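Local coordinates for protein neuraminidase (Influenza A virus, PDB 4GDI) that resembles viral sialidases that remove terminal sialic acid from glycoconjugates and may act likewise, although its putative active site has diverged, at residues S41-V46 with L147-C152; F56-G61 with W75-Y80; P98-S103 with N117-N122; K110-V115 with I125-G130. All coordinates share one frame; numbering follows the deposited sequence.

Interaction 1 of 4, residues S41-V46 with L147-C152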
loop_
_atom_site.group_PDB
_atom_site.type_symbol
_atom_site.label_atom_id
_atom_site.label_comp_id
_atom_site.label_asym_id
_atom_site.label_seq_id
_atom_site.Cartn_x
_atom_site.Cartn_y
_atom_site.Cartn_z
ATOM N N SER A 41 19.866 -4.638 5.337
ATOM C CA SER A 41 20.072 -5.577 4.241
ATOM C C SER A 41 21.529 -5.863 3.919
ATOM O O SER A 41 22.408 -5.019 4.083
ATOM C CB SER A 41 19.370 -5.054 2.988
ATOM O OG SER A 41 19.779 -3.733 2.670
ATOM N N ARG A 42 21.768 -7.066 3.428
ATOM C CA ARG A 42 23.065 -7.414 2.900
ATOM C C ARG A 42 22.860 -8.334 1.720
ATOM O O ARG A 42 21.783 -8.894 1.553
ATOM C CB ARG A 42 23.949 -8.066 3.973
ATOM C CG ARG A 42 23.408 -9.340 4.610
ATOM C CD ARG A 42 24.380 -9.814 5.706
ATOM N NE ARG A 42 23.832 -10.884 6.534
ATOM C CZ ARG A 42 24.240 -11.162 7.771
ATOM N NH1 ARG A 42 25.204 -10.447 8.344
ATOM N NH2 ARG A 42 23.675 -12.155 8.445
ATOM N N ARG A 43 23.898 -8.453 0.895
ATOM C CA ARG A 43 23.892 -9.299 -0.278
ATOM C C ARG A 43 22.752 -8.877 -1.205
ATOM O O ARG A 43 22.131 -9.698 -1.873
ATOM C CB ARG A 43 23.825 -10.778 0.120
ATOM C CG ARG A 43 24.982 -11.146 1.063
ATOM C CD ARG A 43 25.369 -12.616 1.061
ATOM N NE ARG A 43 24.578 -13.400 2.006
ATOM C CZ ARG A 43 24.759 -13.414 3.327
ATOM N NH1 ARG A 43 25.708 -12.672 3.892
ATOM N NH2 ARG A 43 23.978 -14.174 4.090
ATOM N N ALA A 44 22.532 -7.571 -1.270
ATOM C CA ALA A 44 21.449 -7.024 -2.066
ATOM C C ALA A 44 21.828 -6.920 -3.540
ATOM O O ALA A 44 23.010 -6.878 -3.907
ATOM C CB ALA A 44 21.011 -5.659 -1.536
ATOM N N TYR A 45 20.800 -6.901 -4.382
ATOM C CA TYR A 45 20.969 -6.706 -5.816
ATOM C C TYR A 45 19.629 -6.275 -6.398
ATOM O O TYR A 45 18.615 -6.278 -5.706
ATOM C CB TYR A 45 21.482 -7.986 -6.498
ATOM C CG TYR A 45 20.586 -9.203 -6.299
ATOM C CD1 TYR A 45 20.707 -9.993 -5.170
ATOM C CD2 TYR A 45 19.624 -9.545 -7.242
ATOM C CE1 TYR A 45 19.903 -11.100 -4.971
ATOM C CE2 TYR A 45 18.808 -10.663 -7.063
ATOM C CZ TYR A 45 18.957 -11.434 -5.924
ATOM O OH TYR A 45 18.164 -12.522 -5.720
ATOM N N VAL A 46 19.622 -5.923 -7.675
ATOM C CA VAL A 46 18.420 -5.399 -8.291
ATOM C C VAL A 46 17.951 -6.319 -9.412
ATOM O O VAL A 46 18.768 -6.884 -10.135
ATOM C CB VAL A 46 18.658 -3.980 -8.870
ATOM C CG1 VAL A 46 17.413 -3.517 -9.636
ATOM C CG2 VAL A 46 19.021 -2.982 -7.763
ATOM N N LEU A 147 24.791 -19.224 -4.233
ATOM C CA LEU A 147 24.190 -18.417 -5.289
ATOM C C LEU A 147 24.863 -17.041 -5.372
ATOM O O LEU A 147 25.375 -16.539 -4.374
ATOM C CB LEU A 147 22.691 -18.300 -5.039
ATOM C CG LEU A 147 21.984 -19.638 -5.293
ATOM C CD1 LEU A 147 20.601 -19.761 -4.613
ATOM C CD2 LEU A 147 21.840 -19.832 -6.793
ATOM N N PRO A 148 24.860 -16.420 -6.563
ATOM C CA PRO A 148 25.749 -15.260 -6.741
ATOM C C PRO A 148 25.274 -13.907 -6.195
ATOM O O PRO A 148 26.036 -12.939 -6.268
ATOM C CB PRO A 148 25.896 -15.174 -8.255
ATOM C CG PRO A 148 24.629 -15.760 -8.792
ATOM C CD PRO A 148 24.220 -16.832 -7.827
ATOM N N ASN A 149 24.065 -13.830 -5.654
ATOM C CA ASN A 149 23.538 -12.571 -5.139
ATOM C C ASN A 149 23.533 -11.494 -6.215
ATOM O O ASN A 149 23.958 -10.364 -6.011
ATOM C CB ASN A 149 24.308 -12.136 -3.889
ATOM C CG ASN A 149 24.375 -13.237 -2.859
ATOM O OD1 ASN A 149 23.344 -13.790 -2.453
ATOM N ND2 ASN A 149 25.582 -13.608 -2.474
ATOM N N SER A 150 23.041 -11.887 -7.377
ATOM C CA SER A 150 22.821 -10.975 -8.482
ATOM C C SER A 150 21.754 -11.639 -9.339
ATOM O O SER A 150 21.521 -12.837 -9.204
ATOM C CB SER A 150 24.101 -10.807 -9.288
ATOM O OG SER A 150 24.040 -9.690 -10.154
ATOM N N GLU A 151 21.112 -10.889 -10.220
ATOM C CA GLU A 151 19.984 -11.457 -10.943
ATOM C C GLU A 151 20.413 -12.588 -11.842
ATOM O O GLU A 151 21.499 -12.557 -12.431
ATOM C CB GLU A 151 19.216 -10.403 -11.758
ATOM C CG GLU A 151 19.888 -9.887 -13.014
ATOM C CD GLU A 151 18.943 -8.980 -13.837
ATOM O OE1 GLU A 151 17.748 -8.895 -13.478
ATOM O OE2 GLU A 151 19.382 -8.355 -14.826
ATOM N N CYS A 152 19.544 -13.587 -11.957
ATOM C CA CYS A 152 19.761 -14.630 -12.943
ATOM C C CYS A 152 19.323 -14.095 -14.316
ATOM O O CYS A 152 18.758 -13.011 -14.421
ATOM C CB CYS A 152 19.083 -15.964 -12.550
ATOM S SG CYS A 152 17.482 -15.884 -11.750
HETATM O O HOH W 1 20.992 -12.630 -1.950
HETATM O O HOH W 2 21.254 -7.867 -10.340
#

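Interaction 2 of 4, residues F56-G61 with W75-Y80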
loop_
_atom_site.group_PDB
_atom_site.type_symbol
_atom_site.label_atom_id
_atom_site.label_comp_id
_atom_site.label_asym_id
_atom_site.label_seq_id
_atom_site.Cartn_x
_atom_site.Cartn_y
_atom_site.Cartn_z
ATOM N N PHE A 56 16.344 -6.983 -4.126
ATOM C CA PHE A 56 16.320 -8.265 -3.446
ATOM C C PHE A 56 17.491 -8.280 -2.464
ATOM O O PHE A 56 18.578 -7.817 -2.797
ATOM C CB PHE A 56 16.472 -9.410 -4.449
ATOM C CG PHE A 56 15.274 -9.605 -5.333
ATOM C CD1 PHE A 56 15.074 -8.793 -6.425
ATOM C CD2 PHE A 56 14.364 -10.615 -5.078
ATOM C CE1 PHE A 56 13.985 -8.970 -7.233
ATOM C CE2 PHE A 56 13.273 -10.795 -5.891
ATOM C CZ PHE A 56 13.081 -9.976 -6.956
ATOM N N PHE A 57 17.281 -8.832 -1.276
ATOM C CA PHE A 57 18.306 -8.793 -0.243
ATOM C C PHE A 57 18.066 -9.775 0.896
ATOM O O PHE A 57 16.940 -10.221 1.124
ATOM C CB PHE A 57 18.420 -7.377 0.331
ATOM C CG PHE A 57 17.185 -6.903 1.050
ATOM C CD1 PHE A 57 16.157 -6.291 0.362
ATOM C CD2 PHE A 57 17.070 -7.045 2.423
ATOM C CE1 PHE A 57 15.020 -5.851 1.028
ATOM C CE2 PHE A 57 15.938 -6.601 3.095
ATOM C CZ PHE A 57 14.916 -6.004 2.398
ATOM N N ILE A 58 19.140 -10.117 1.609
ATOM C CA ILE A 58 19.015 -10.928 2.805
ATOM C C ILE A 58 18.887 -9.958 3.975
ATOM O O ILE A 58 19.718 -9.055 4.130
ATOM C CB ILE A 58 20.238 -11.843 3.016
ATOM C CG1 ILE A 58 20.561 -12.638 1.745
ATOM C CG2 ILE A 58 19.999 -12.792 4.180
ATOM C CD1 ILE A 58 19.410 -13.502 1.240
ATOM N N ALA A 59 17.851 -10.125 4.794
ATOM C CA ALA A 59 17.673 -9.266 5.968
ATOM C C ALA A 59 18.533 -9.778 7.111
ATOM O O ALA A 59 18.644 -10.988 7.310
ATOM C CB ALA A 59 16.221 -9.239 6.401
ATOM N N TYR A 60 19.141 -8.870 7.864
ATOM C CA TYR A 60 19.893 -9.288 9.038
ATOM C C TYR A 60 19.518 -8.533 10.301
ATOM O O TYR A 60 20.012 -8.858 11.388
ATOM C CB TYR A 60 21.395 -9.193 8.803
ATOM C CG TYR A 60 21.940 -7.801 8.734
ATOM C CD1 TYR A 60 22.322 -7.123 9.891
ATOM C CD2 TYR A 60 22.107 -7.167 7.513
ATOM C CE1 TYR A 60 22.838 -5.848 9.830
ATOM C CE2 TYR A 60 22.622 -5.886 7.443
ATOM C CZ TYR A 60 22.991 -5.233 8.599
ATOM O OH TYR A 60 23.504 -3.957 8.515
ATOM N N GLY A 61 18.639 -7.550 10.179
ATOM C CA GLY A 61 18.163 -6.864 11.365
ATOM C C GLY A 61 17.124 -5.803 11.101
ATOM O O GLY A 61 16.855 -5.427 9.952
ATOM N N TRP A 75 20.563 -14.458 12.294
ATOM C CA TRP A 75 21.003 -15.824 12.024
ATOM C C TRP A 75 19.903 -16.704 11.443
ATOM O O TRP A 75 20.179 -17.798 10.951
ATOM C CB TRP A 75 21.633 -16.460 13.265
ATOM C CG TRP A 75 20.701 -16.666 14.395
ATOM C CD1 TRP A 75 19.860 -17.724 14.579
ATOM C CD2 TRP A 75 20.520 -15.805 15.524
ATOM N NE1 TRP A 75 19.158 -17.573 15.753
ATOM C CE2 TRP A 75 19.547 -16.403 16.352
ATOM C CE3 TRP A 75 21.085 -14.585 15.915
ATOM C CZ2 TRP A 75 19.125 -15.822 17.544
ATOM C CZ3 TRP A 75 20.664 -14.010 17.101
ATOM C CH2 TRP A 75 19.695 -14.630 17.902
ATOM N N GLU A 76 18.668 -16.215 11.477
ATOM C CA GLU A 76 17.590 -16.823 10.699
ATOM C C GLU A 76 17.408 -16.023 9.414
ATOM O O GLU A 76 16.631 -15.063 9.362
ATOM C CB GLU A 76 16.291 -16.842 11.491
ATOM C CG GLU A 76 16.364 -17.702 12.731
ATOM C CD GLU A 76 14.995 -17.987 13.308
ATOM O OE1 GLU A 76 14.057 -18.226 12.518
ATOM O OE2 GLU A 76 14.861 -17.968 14.548
ATOM N N GLU A 77 18.137 -16.428 8.382
ATOM C CA GLU A 77 18.307 -15.605 7.198
ATOM C C GLU A 77 17.204 -15.828 6.188
ATOM O O GLU A 77 16.957 -16.963 5.759
ATOM C CB GLU A 77 19.666 -15.886 6.556
ATOM C CG GLU A 77 20.815 -15.694 7.519
ATOM C CD GLU A 77 22.168 -15.702 6.837
ATOM O OE1 GLU A 77 22.600 -14.628 6.371
ATOM O OE2 GLU A 77 22.804 -16.777 6.786
ATOM N N SER A 78 16.580 -14.727 5.784
ATOM C CA SER A 78 15.541 -14.768 4.756
ATOM C C SER A 78 15.747 -13.696 3.692
ATOM O O SER A 78 16.225 -12.586 3.966
ATOM C CB SER A 78 14.157 -14.613 5.394
ATOM O OG SER A 78 13.816 -15.761 6.163
ATOM N N LEU A 79 15.384 -14.063 2.470
ATOM C CA LEU A 79 15.386 -13.174 1.327
ATOM C C LEU A 79 14.101 -12.336 1.290
ATOM O O LEU A 79 12.996 -12.873 1.435
ATOM C CB LEU A 79 15.463 -14.030 0.057
ATOM C CG LEU A 79 15.267 -13.309 -1.268
ATOM C CD1 LEU A 79 16.483 -12.422 -1.585
ATOM C CD2 LEU A 79 15.005 -14.340 -2.371
ATOM N N TYR A 80 14.257 -11.038 1.050
ATOM C CA TYR A 80 13.152 -10.087 0.961
ATOM C C TYR A 80 13.277 -9.334 -0.348
ATOM O O TYR A 80 14.342 -9.324 -0.964
ATOM C CB TYR A 80 13.225 -9.023 2.076
ATOM C CG TYR A 80 12.878 -9.479 3.470
ATOM C CD1 TYR A 80 13.683 -10.386 4.148
ATOM C CD2 TYR A 80 11.761 -8.968 4.129
ATOM C CE1 TYR A 80 13.367 -10.791 5.439
ATOM C CE2 TYR A 80 11.437 -9.365 5.418
ATOM C CZ TYR A 80 12.240 -10.280 6.065
ATOM O OH TYR A 80 11.929 -10.667 7.348
HETATM O O HOH W 3 16.732 -12.538 7.971
HETATM O O HOH W 4 21.042 -12.665 7.801
#

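Interaction 3 of 4, residues P98-S103 with N117-N122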
loop_
_atom_site.group_PDB
_atom_site.type_symbol
_atom_site.label_atom_id
_atom_site.label_comp_id
_atom_site.label_asym_id
_atom_site.label_seq_id
_atom_site.Cartn_x
_atom_site.Cartn_y
_atom_site.Cartn_z
ATOM N N PRO A 98 13.254 -18.333 2.957
ATOM C CA PRO A 98 14.482 -18.393 3.755
ATOM C C PRO A 98 15.678 -18.602 2.831
ATOM O O PRO A 98 15.546 -19.311 1.830
ATOM C CB PRO A 98 14.281 -19.631 4.638
ATOM C CG PRO A 98 13.270 -20.448 3.932
ATOM C CD PRO A 98 12.389 -19.509 3.174
ATOM N N GLY A 99 16.811 -17.988 3.144
ATOM C CA GLY A 99 18.001 -18.138 2.320
ATOM C C GLY A 99 19.195 -17.344 2.814
ATOM O O GLY A 99 19.026 -16.267 3.395
ATOM N N ARG A 100 20.393 -17.893 2.582
ATOM C CA ARG A 100 21.656 -17.244 2.948
ATOM C C ARG A 100 22.289 -16.567 1.728
ATOM O O ARG A 100 23.027 -15.586 1.853
ATOM C CB ARG A 100 22.648 -18.271 3.502
ATOM C CG ARG A 100 22.083 -19.162 4.602
ATOM C CD ARG A 100 23.105 -20.214 5.029
ATOM N NE ARG A 100 24.122 -19.661 5.912
ATOM C CZ ARG A 100 24.052 -19.673 7.241
ATOM N NH1 ARG A 100 23.012 -20.220 7.862
ATOM N NH2 ARG A 100 25.035 -19.140 7.955
ATOM N N SER A 101 22.027 -17.131 0.551
ATOM C CA SER A 101 22.368 -16.481 -0.696
ATOM C C SER A 101 21.230 -16.707 -1.683
ATOM O O SER A 101 20.377 -17.579 -1.484
ATOM C CB SER A 101 23.692 -16.998 -1.256
ATOM O OG SER A 101 23.644 -18.378 -1.618
ATOM N N SER A 102 21.210 -15.924 -2.747
ATOM C CA SER A 102 20.072 -15.988 -3.661
ATOM C C SER A 102 20.348 -15.492 -5.069
ATOM O O SER A 102 21.386 -14.908 -5.361
ATOM C CB SER A 102 18.903 -15.191 -3.082
ATOM O OG SER A 102 19.059 -13.813 -3.345
ATOM N N SER A 103 19.384 -15.748 -5.939
ATOM C CA SER A 103 19.351 -15.138 -7.248
ATOM C C SER A 103 17.896 -15.099 -7.671
ATOM O O SER A 103 17.112 -15.962 -7.282
ATOM C CB SER A 103 20.164 -15.956 -8.245
ATOM O OG SER A 103 20.214 -15.303 -9.504
ATOM N N ASN A 117 20.235 -22.756 1.466
ATOM C CA ASN A 117 20.117 -22.898 2.919
ATOM C C ASN A 117 20.939 -24.086 3.419
ATOM O O ASN A 117 21.302 -24.976 2.647
ATOM C CB ASN A 117 18.660 -23.106 3.341
ATOM C CG ASN A 117 17.827 -21.839 3.237
ATOM O OD1 ASN A 117 17.840 -20.987 4.128
ATOM N ND2 ASN A 117 17.094 -21.719 2.146
ATOM N N GLY A 118 21.215 -24.097 4.720
ATOM C CA GLY A 118 21.944 -25.190 5.339
ATOM C C GLY A 118 23.438 -24.944 5.295
ATOM O O GLY A 118 23.913 -24.040 4.612
ATOM N N ARG A 119 24.186 -25.747 6.038
ATOM C CA ARG A 119 25.611 -25.513 6.181
ATOM C C ARG A 119 26.392 -26.678 5.595
ATOM O O ARG A 119 25.998 -27.839 5.733
ATOM C CB ARG A 119 25.972 -25.306 7.658
ATOM C CG ARG A 119 25.143 -24.222 8.358
ATOM C CD ARG A 119 25.355 -24.251 9.874
ATOM N NE ARG A 119 24.141 -23.921 10.628
ATOM C CZ ARG A 119 23.830 -22.711 11.092
ATOM N NH1 ARG A 119 24.636 -21.673 10.892
ATOM N NH2 ARG A 119 22.699 -22.534 11.766
ATOM N N ASP A 120 27.493 -26.351 4.924
ATOM C CA ASP A 120 28.424 -27.355 4.441
ATOM C C ASP A 120 27.693 -28.463 3.698
ATOM O O ASP A 120 27.033 -28.215 2.695
ATOM C CB ASP A 120 29.214 -27.931 5.625
ATOM C CG ASP A 120 29.587 -26.873 6.651
ATOM O OD1 ASP A 120 30.075 -25.793 6.250
ATOM O OD2 ASP A 120 29.374 -27.119 7.861
ATOM N N ARG A 121 27.802 -29.685 4.204
ATOM C CA ARG A 121 27.274 -30.861 3.538
ATOM C C ARG A 121 25.753 -30.859 3.506
ATOM O O ARG A 121 25.147 -31.583 2.714
ATOM C CB ARG A 121 27.770 -32.107 4.278
ATOM C CG ARG A 121 27.977 -33.341 3.424
ATOM C CD ARG A 121 29.151 -34.162 3.954
ATOM N NE ARG A 121 30.436 -33.602 3.534
ATOM C CZ ARG A 121 31.083 -33.948 2.421
ATOM N NH1 ARG A 121 30.579 -34.865 1.600
ATOM N NH2 ARG A 121 32.246 -33.377 2.126
ATOM N N ASN A 122 25.138 -30.060 4.375
ATOM C CA ASN A 122 23.680 -30.004 4.451
ATOM C C ASN A 122 23.076 -28.964 3.505
ATOM O O ASN A 122 21.856 -28.882 3.350
ATOM C CB ASN A 122 23.228 -29.700 5.883
ATOM C CG ASN A 122 23.417 -30.884 6.830
ATOM O OD1 ASN A 122 23.704 -32.003 6.405
ATOM N ND2 ASN A 122 23.239 -30.635 8.122
#

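Interaction 4 of 4, residues K110-V115 with I125-G130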
loop_
_atom_site.group_PDB
_atom_site.type_symbol
_atom_site.label_atom_id
_atom_site.label_comp_id
_atom_site.label_asym_id
_atom_site.label_seq_id
_atom_site.Cartn_x
_atom_site.Cartn_y
_atom_site.Cartn_z
ATOM N N LYS A 110 6.680 -14.980 -14.996
ATOM C CA LYS A 110 6.793 -15.185 -13.566
ATOM C C LYS A 110 8.225 -14.967 -13.045
ATOM O O LYS A 110 9.179 -14.997 -13.808
ATOM C CB LYS A 110 6.340 -16.595 -13.213
ATOM C CG LYS A 110 4.898 -16.899 -13.574
ATOM C CD LYS A 110 3.926 -16.186 -12.659
ATOM C CE LYS A 110 2.493 -16.651 -12.903
ATOM N NZ LYS A 110 1.541 -16.059 -11.920
ATOM N N TRP A 111 8.350 -14.744 -11.739
ATOM C CA TRP A 111 9.646 -14.720 -11.084
ATOM C C TRP A 111 10.154 -16.122 -10.818
ATOM O O TRP A 111 9.433 -16.951 -10.264
ATOM C CB TRP A 111 9.562 -14.002 -9.737
ATOM C CG TRP A 111 9.462 -12.526 -9.855
ATOM C CD1 TRP A 111 8.329 -11.778 -9.768
ATOM C CD2 TRP A 111 10.539 -11.606 -10.080
ATOM N NE1 TRP A 111 8.629 -10.450 -9.929
ATOM C CE2 TRP A 111 9.977 -10.313 -10.114
ATOM C CE3 TRP A 111 11.923 -11.749 -10.253
ATOM C CZ2 TRP A 111 10.748 -9.163 -10.318
ATOM C CZ3 TRP A 111 12.691 -10.612 -10.465
ATOM C CH2 TRP A 111 12.097 -9.330 -10.504
ATOM N N THR A 112 11.390 -16.377 -11.233
ATOM C CA THR A 112 12.165 -17.506 -10.739
ATOM C C THR A 112 13.077 -16.989 -9.621
ATOM O O THR A 112 13.803 -16.007 -9.802
ATOM C CB THR A 112 13.042 -18.120 -11.835
ATOM O OG1 THR A 112 12.226 -18.545 -12.935
ATOM C CG2 THR A 112 13.818 -19.298 -11.302
ATOM N N VAL A 113 13.023 -17.647 -8.473
ATOM C CA VAL A 113 13.825 -17.272 -7.317
ATOM C C VAL A 113 14.570 -18.503 -6.837
ATOM O O VAL A 113 13.972 -19.559 -6.694
ATOM C CB VAL A 113 12.935 -16.760 -6.155
ATOM C CG1 VAL A 113 13.779 -16.493 -4.910
ATOM C CG2 VAL A 113 12.150 -15.511 -6.574
ATOM N N LEU A 114 15.869 -18.367 -6.610
ATOM C CA LEU A 114 16.668 -19.429 -6.019
ATOM C C LEU A 114 17.261 -18.969 -4.691
ATOM O O LEU A 114 17.729 -17.826 -4.556
ATOM C CB LEU A 114 17.809 -19.839 -6.958
ATOM C CG LEU A 114 17.473 -20.370 -8.362
ATOM C CD1 LEU A 114 17.396 -19.234 -9.391
ATOM C CD2 LEU A 114 18.522 -21.389 -8.765
ATOM N N VAL A 115 17.243 -19.855 -3.709
ATOM C CA VAL A 115 17.891 -19.585 -2.423
ATOM C C VAL A 115 18.703 -20.786 -1.973
ATOM O O VAL A 115 18.364 -21.940 -2.282
ATOM C CB VAL A 115 16.882 -19.262 -1.301
ATOM C CG1 VAL A 115 16.238 -17.891 -1.505
ATOM C CG2 VAL A 115 15.831 -20.346 -1.209
ATOM N N ILE A 125 19.740 -26.099 -2.475
ATOM C CA ILE A 125 19.093 -25.002 -3.156
ATOM C C ILE A 125 17.651 -25.386 -3.456
ATOM O O ILE A 125 17.367 -26.551 -3.781
ATOM C CB ILE A 125 19.879 -24.615 -4.442
ATOM C CG1 ILE A 125 21.092 -23.766 -4.048
ATOM C CG2 ILE A 125 18.985 -23.855 -5.431
ATOM C CD1 ILE A 125 22.111 -23.540 -5.177
ATOM N N MET A 126 16.735 -24.431 -3.292
ATOM C CA MET A 126 15.383 -24.611 -3.799
ATOM C C MET A 126 15.016 -23.472 -4.741
ATOM O O MET A 126 15.518 -22.341 -4.629
ATOM C CB MET A 126 14.345 -24.775 -2.677
ATOM C CG MET A 126 14.283 -23.675 -1.664
ATOM S SD MET A 126 13.068 -23.989 -0.334
ATOM C CE MET A 126 13.739 -22.852 0.870
ATOM N N ILE A 127 14.153 -23.805 -5.692
ATOM C CA ILE A 127 13.759 -22.896 -6.746
ATOM C C ILE A 127 12.260 -22.740 -6.677
ATOM O O ILE A 127 11.522 -23.723 -6.531
ATOM C CB ILE A 127 14.155 -23.452 -8.125
ATOM C CG1 ILE A 127 15.631 -23.854 -8.102
ATOM C CG2 ILE A 127 13.856 -22.433 -9.221
ATOM C CD1 ILE A 127 16.130 -24.452 -9.395
ATOM N N LYS A 128 11.818 -21.494 -6.765
ATOM C CA LYS A 128 10.400 -21.165 -6.801
ATOM C C LYS A 128 10.085 -20.483 -8.128
ATOM O O LYS A 128 10.827 -19.596 -8.574
ATOM C CB LYS A 128 10.083 -20.239 -5.626
ATOM C CG LYS A 128 8.626 -20.138 -5.236
ATOM C CD LYS A 128 8.515 -19.366 -3.925
ATOM C CE LYS A 128 7.093 -18.893 -3.639
ATOM N NZ LYS A 128 7.056 -17.836 -2.583
ATOM N N TYR A 129 9.009 -20.912 -8.779
ATOM C CA TYR A 129 8.535 -20.237 -9.980
ATOM C C TYR A 129 7.120 -19.762 -9.661
ATOM O O TYR A 129 6.249 -20.566 -9.361
ATOM C CB TYR A 129 8.547 -21.188 -11.179
ATOM C CG TYR A 129 8.251 -20.511 -12.485
ATOM C CD1 TYR A 129 9.172 -19.656 -13.063
ATOM C CD2 TYR A 129 7.049 -20.725 -13.148
ATOM C CE1 TYR A 129 8.911 -19.033 -14.258
ATOM C CE2 TYR A 129 6.780 -20.106 -14.348
ATOM C CZ TYR A 129 7.709 -19.261 -14.897
ATOM O OH TYR A 129 7.445 -18.629 -16.086
ATOM N N GLY A 130 6.893 -18.458 -9.699
ATOM C CA GLY A 130 5.673 -17.905 -9.132
ATOM C C GLY A 130 5.512 -18.289 -7.665
ATOM O O GLY A 130 6.434 -18.112 -6.860
HETATM O O HOH W 5 8.891 -17.061 -7.392
#

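Interaction 1 of 4, residues S41-V46 with L147-C152
Tyr45 lays its ring along the backbone of Asn149, Ser150 and Glu151. Its CB starts beside the carbonyl of Asn149, with CB to Asn149 O at 3.5 Å. CG is set between the backbone N and the carbonyl carbon (chi1 58°), which turns the ring onto the loop, and Ser150 CA lies over one face, 3.6 Å from Tyr45 CG. Farther out, CD1 meets Asn149 C at 3.4 Å, whereas CD2 reaches Glu151 N at 3.6 Å. CE1 and CE2 continue over Asn149 and Ser150, and the hydroxyl ends on Ser102 OG. In this six-bladed propeller, 147-152 belongs to the loop leading from one blade to the next, and 41-46 turns a corner at Arg43 between two strands of another blade. Two waters bridge the segments. One, at the ring edge of Tyr45, donates to Arg43 O and, at 2.7 Å, to Asn149 OD1, which also accepts from Ser102 N; another donates to Val46 O and accepts from Glu151 N at 3.0 Å. The aliphatic part of Arg43 leans on the Asn149 amide, CD to ND2 3.7 Å, while its guanidinium turns to Glu77 and to the carbonyl of Arg100.

Interaction 2 of 4, residues F56-G61 with W75-Y80
Tyr80 presses its CB into the face of the Phe57 ring, 3.8 Å from the ring centroid and nearest CZ. The two rings are almost parallel, at 17°, but so far slid apart that they barely overlap. Phe57 holds CG between its backbone N and carbonyl carbon (chi1 64°), which swings the ring toward the neighbouring strand. Ala59 is the small bump on the same face, its CB set against Tyr80 CE1 at 3.4 Å. These residues belong to adjacent antiparallel strands of a propeller blade; Phe57 and Tyr80 bond both ways, with Tyr80 N to Phe57 O at 2.8 Å, and Ala59 N adds a bond to Ser78 O at 3.1 Å. On the reverse face Ile58 and Leu79 cross at about a right angle: CD1 of Ile58 rests on CB of Leu79 at 4.2 Å, while Leu79 CD1 reaches past the Phe57 backbone to Phe56 CB. Ile58 CG2 fills the angle beside Glu77 CB, 3.9 Å away. Phe28 of a second subunit packs on Tyr80.

Interaction 3 of 4, residues P98-S103 with N117-N122
The backbones approach most closely where Gly99 and Asn117 bring their CA atoms to 5.2 Å, with Gly118 following at a positive phi. Asn117 supplies the one direct hydrogen bond of the contact: ND2 donates to Pro98 O over 2.9 Å, nearly straight at 175°. The acceptor lies in the plane of the amide, yet the donor stands 61° out of the carbonyl plane of Pro98, so the bond bypasses the oxygen's lone pairs. The Asn117 side chain runs beside its own backbone N (chi1 -73°), placing OD1 3.8 Å from Pro98 CB and 3.3 Å from Gly99 N, the latter at an angle too poor for a bond. Here the chain passes between propeller blades, 98-103 leading from the last strand of one sheet into the first of the next, while 117-122 makes the turn of that next blade's hairpin. A type II' turn closes the bend, Asn122 N bonding to Arg119 O at 2.7 Å. Beside Gly118, before the turn, the side chains of Arg100 and Arg119 cross at about a right angle. Arg100 CD lies 3.9 Å from Gly118 O, and Arg100 NH1 comes over one face of the poorly ordered Arg119 guanidinium, 3.7 Å from Arg119 NH1. Arg100 has a weak, long ion pair with Glu77, and Arg119 one with the terminal carboxylate of Ser373 of a second subunit; these may offset the like charges.

Interaction 4 of 4, residues K110-V115 with I125-G130
This is a beta hairpin ladder, formed by the two inner strands of a four-stranded antiparallel sheet and largely buried. Val113 and Lys128 bond both ways through their backbones, each at 2.9 Å between N and O; Val115 and Met126 do the same, and Gly130 N closes the end on Trp111 O at 3.0 Å. A water lies at that end, near the carbonyls of Trp111 and Gly130. On one face Leu114 and Ile127 lie side by side and point the same way, Leu114 CD2 to Ile127 CG1 at 3.9 Å. Thr112 continues that row, its CG2 at 3.8 Å from Ile127 CG2 and its OG1 at the edge of the Tyr129 ring, in plane. Tyr129 carries CG opposite its backbone N (chi1 -172°), reaching back to Lys110, whose CB sits over the ring face 3.7 Å from the centroid. Asp107 fixes this corner, accepting from both Tyr129 OH and Lys110 N. Across the sheet, Val115 CG2 packs on Met126 CG at 3.7 Å, next to Leu79 and Leu97 of the preceding blade and, at Met126, Pro23 of a second subunit. Four antiparallel strands joined in sequence, with this hairpin at their middle, are the blade of the influenza neuraminidase propeller.

How the interactions relate
Interactions 2 and 4 are strand pairs within two successive blades, each carried by backbone bonds with apolar side chains on both faces; Leu79 of the one packs on Val113 and Val115 of the other. Interactions 1 and 3 involve inter-blade connections and rely on few or no direct hydrogen bonds. Interaction 1, nearest the centre of the chain, is buried and bridged by water; interaction 3 is partly buried, with its arginines at the surface. The 101-106 and 111-117 strands join interactions 3 and 4 in one sheet. Arg43 ties three contacts together through its salt bridge to Glu77 and its bond to Arg100 O. Interactions 2, 3 and 4 also touch a second subunit.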